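Local coordinates for subclass B3 metallo-beta-lactamase (Sphingobium indicum, PDB 7LUU), which probably hydrolyses beta-lactam antibiotics at a two-zinc active site, at residues Arg63-Ser68 / Trp209-Glu213. Residues are numbered along the deposited sequence; the frame is centred on the assembly and turned at random. Where two conformers were deposited one is given.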
loop_
_atom_site.group_PDB
_atom_site.type_symbol
_atom_site.label_atom_id
_atom_site.label_comp_id
_atom_site.label_asym_id
_atom_site.label_seq_id
_atom_site.Cartn_x
_atom_site.Cartn_y
_atom_site.Cartn_z
ATOM N N ARG A 63 2.683 0.738 18.224
ATOM C CA ARG A 63 1.246 0.428 18.193
ATOM C C ARG A 63 0.502 1.662 17.707
ATOM O O ARG A 63 0.809 2.793 18.127
ATOM C CB ARG A 63 0.722 0.031 19.589
ATOM C CG ARG A 63 -0.793 -0.272 19.613
ATOM C CD ARG A 63 -1.333 -0.237 21.098
ATOM N NE ARG A 63 -0.467 -1.030 21.945
ATOM C CZ ARG A 63 -0.445 -2.348 21.957
ATOM N NH1 ARG A 63 -1.265 -3.033 21.182
ATOM N NH2 ARG A 63 0.397 -3.002 22.762
ATOM N N VAL A 64 -0.427 1.467 16.771
ATOM C CA VAL A 64 -1.302 2.527 16.298
ATOM C C VAL A 64 -2.476 2.639 17.248
ATOM O O VAL A 64 -2.706 3.677 17.874
ATOM C CB VAL A 64 -1.787 2.229 14.869
ATOM C CG1 VAL A 64 -2.760 3.290 14.327
ATOM C CG2 VAL A 64 -0.584 2.255 13.874
ATOM N N PHE A 65 -3.223 1.553 17.364
ATOM C CA PHE A 65 -4.361 1.517 18.256
ATOM C C PHE A 65 -4.728 0.043 18.375
ATOM O O PHE A 65 -4.666 -0.697 17.393
ATOM C CB PHE A 65 -5.548 2.316 17.704
ATOM C CG PHE A 65 -6.669 2.445 18.662
ATOM C CD1 PHE A 65 -6.580 3.368 19.702
ATOM C CD2 PHE A 65 -7.826 1.677 18.528
ATOM C CE1 PHE A 65 -7.629 3.520 20.614
ATOM C CE2 PHE A 65 -8.912 1.841 19.460
ATOM C CZ PHE A 65 -8.780 2.710 20.501
ATOM N N GLY A 66 -5.047 -0.388 19.576
ATOM C CA GLY A 66 -5.567 -1.757 19.608
ATOM C C GLY A 66 -4.510 -2.743 19.220
ATOM O O GLY A 66 -3.351 -2.628 19.588
ATOM N N ASN A 67 -4.941 -3.634 18.328
ATOM C CA ASN A 67 -4.196 -4.740 17.782
ATOM C C ASN A 67 -3.343 -4.366 16.579
ATOM O O ASN A 67 -2.776 -5.253 15.953
ATOM C CB ASN A 67 -5.186 -5.866 17.396
ATOM C CG ASN A 67 -6.177 -5.521 16.180
ATOM O OD1 ASN A 67 -6.307 -4.403 15.670
ATOM N ND2 ASN A 67 -6.946 -6.551 15.796
ATOM N N SER A 68 -3.247 -3.079 16.245
ATOM C CA SER A 68 -2.705 -2.678 14.956
ATOM C C SER A 68 -1.449 -1.868 15.194
ATOM O O SER A 68 -1.426 -0.979 16.072
ATOM C CB SER A 68 -3.787 -1.803 14.215
ATOM O OG SER A 68 -4.900 -2.682 13.877
ATOM N N TRP A 209 -10.230 -1.389 8.366
ATOM C CA TRP A 209 -10.658 -2.312 9.386
ATOM C C TRP A 209 -10.796 -1.565 10.701
ATOM O O TRP A 209 -10.262 -0.472 10.878
ATOM C CB TRP A 209 -9.616 -3.455 9.515
ATOM C CG TRP A 209 -8.284 -3.006 10.144
ATOM C CD1 TRP A 209 -7.867 -3.114 11.455
ATOM C CD2 TRP A 209 -7.206 -2.349 9.435
ATOM N NE1 TRP A 209 -6.585 -2.588 11.601
ATOM C CE2 TRP A 209 -6.146 -2.151 10.375
ATOM C CE3 TRP A 209 -7.021 -1.988 8.114
ATOM C CZ2 TRP A 209 -4.939 -1.498 10.039
ATOM C CZ3 TRP A 209 -5.766 -1.344 7.743
ATOM C CH2 TRP A 209 -4.765 -1.114 8.733
ATOM N N ASN A 210 -11.487 -2.196 11.655
ATOM C CA ASN A 210 -11.623 -1.668 13.022
ATOM C C ASN A 210 -10.545 -2.243 13.940
ATOM O O ASN A 210 -10.227 -3.440 13.875
ATOM C CB ASN A 210 -12.991 -2.054 13.583
ATOM C CG ASN A 210 -14.087 -1.047 13.249
ATOM O OD1 ASN A 210 -13.816 0.001 12.651
ATOM N ND2 ASN A 210 -15.341 -1.354 13.658
ATOM N N ALA A 211 -9.985 -1.368 14.785
ATOM C CA ALA A 211 -9.079 -1.745 15.860
ATOM C C ALA A 211 -9.709 -1.286 17.152
ATOM O O ALA A 211 -10.271 -0.183 17.208
ATOM C CB ALA A 211 -7.679 -1.116 15.665
ATOM N N CYS A 212 -9.698 -2.160 18.167
ATOM C CA CYS A 212 -10.426 -1.857 19.385
ATOM C C CYS A 212 -9.518 -1.935 20.596
ATOM O O CYS A 212 -8.598 -2.739 20.628
ATOM C CB CYS A 212 -11.613 -2.831 19.595
ATOM S SG CYS A 212 -12.746 -2.799 18.151
ATOM N N GLU A 213 -9.828 -1.097 21.595
ATOM C CA GLU A 213 -9.219 -1.167 22.930
ATOM C C GLU A 213 -10.379 -1.179 23.893
ATOM O O GLU A 213 -11.068 -0.159 24.011
ATOM C CB GLU A 213 -8.295 0.018 23.195
ATOM C CG GLU A 213 -6.989 -0.075 22.323
ATOM C CD GLU A 213 -6.007 1.067 22.510
ATOM O OE1 GLU A 213 -6.232 1.906 23.439
ATOM O OE2 GLU A 213 -4.997 1.155 21.754
HETATM O O HOH W 1 -8.855 -5.791 14.507
#
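Glu213 and Trp209, at the two ends of strand segment 209-213, make the direct hydrogen bonds to the type II' turn Phe65-Ser68. Glu213 OE2 takes the amide of Gly66 (N to OE2 2.7 Å) on its anti lone pair in a nearly straight bond. At the other end Trp209 NE1 donates in its ring plane to Ser68 OG (2.8 Å). Ser68 OG in turn donates to Asn67 OD1 from above the carbonyl plane, so one hydroxyl serves both segments. A water donates to Asn210 O, but its link to Asn67 ND2 is doubtful. Arg63, bent at chi3 (-49°), returns to its own turn, with NH1 on Gly66 O at the guanidinium edge.

Stacking accompanies the polar bonds. The Glu213 carboxylate lies 11° from parallel over one face of the Phe65 ring, displaced from the ring centre, and Glu213 CG makes a CH-pi contact 3.9 Å from the Phe65 ring centroid. Ala211 O meets the ring edge, 3.3 Å from Phe65 CE2, while Ala211 CB packs against the turn, 3.5 Å from Phe65 O. Lys218 of the adjoining strand adds a cation-pi contact to Phe65.

Strand segments 63-65 and 209-213 run at 97° to each other where the first hairpin of one sheet of the alpha-beta/beta-alpha sandwich meets the other sheet, away from the zincs. Amide bond and ring together restrict the carboxylate's rotation, and Arg63 NE, 5.0 Å from Glu213 OE2, probably favours its negative charge.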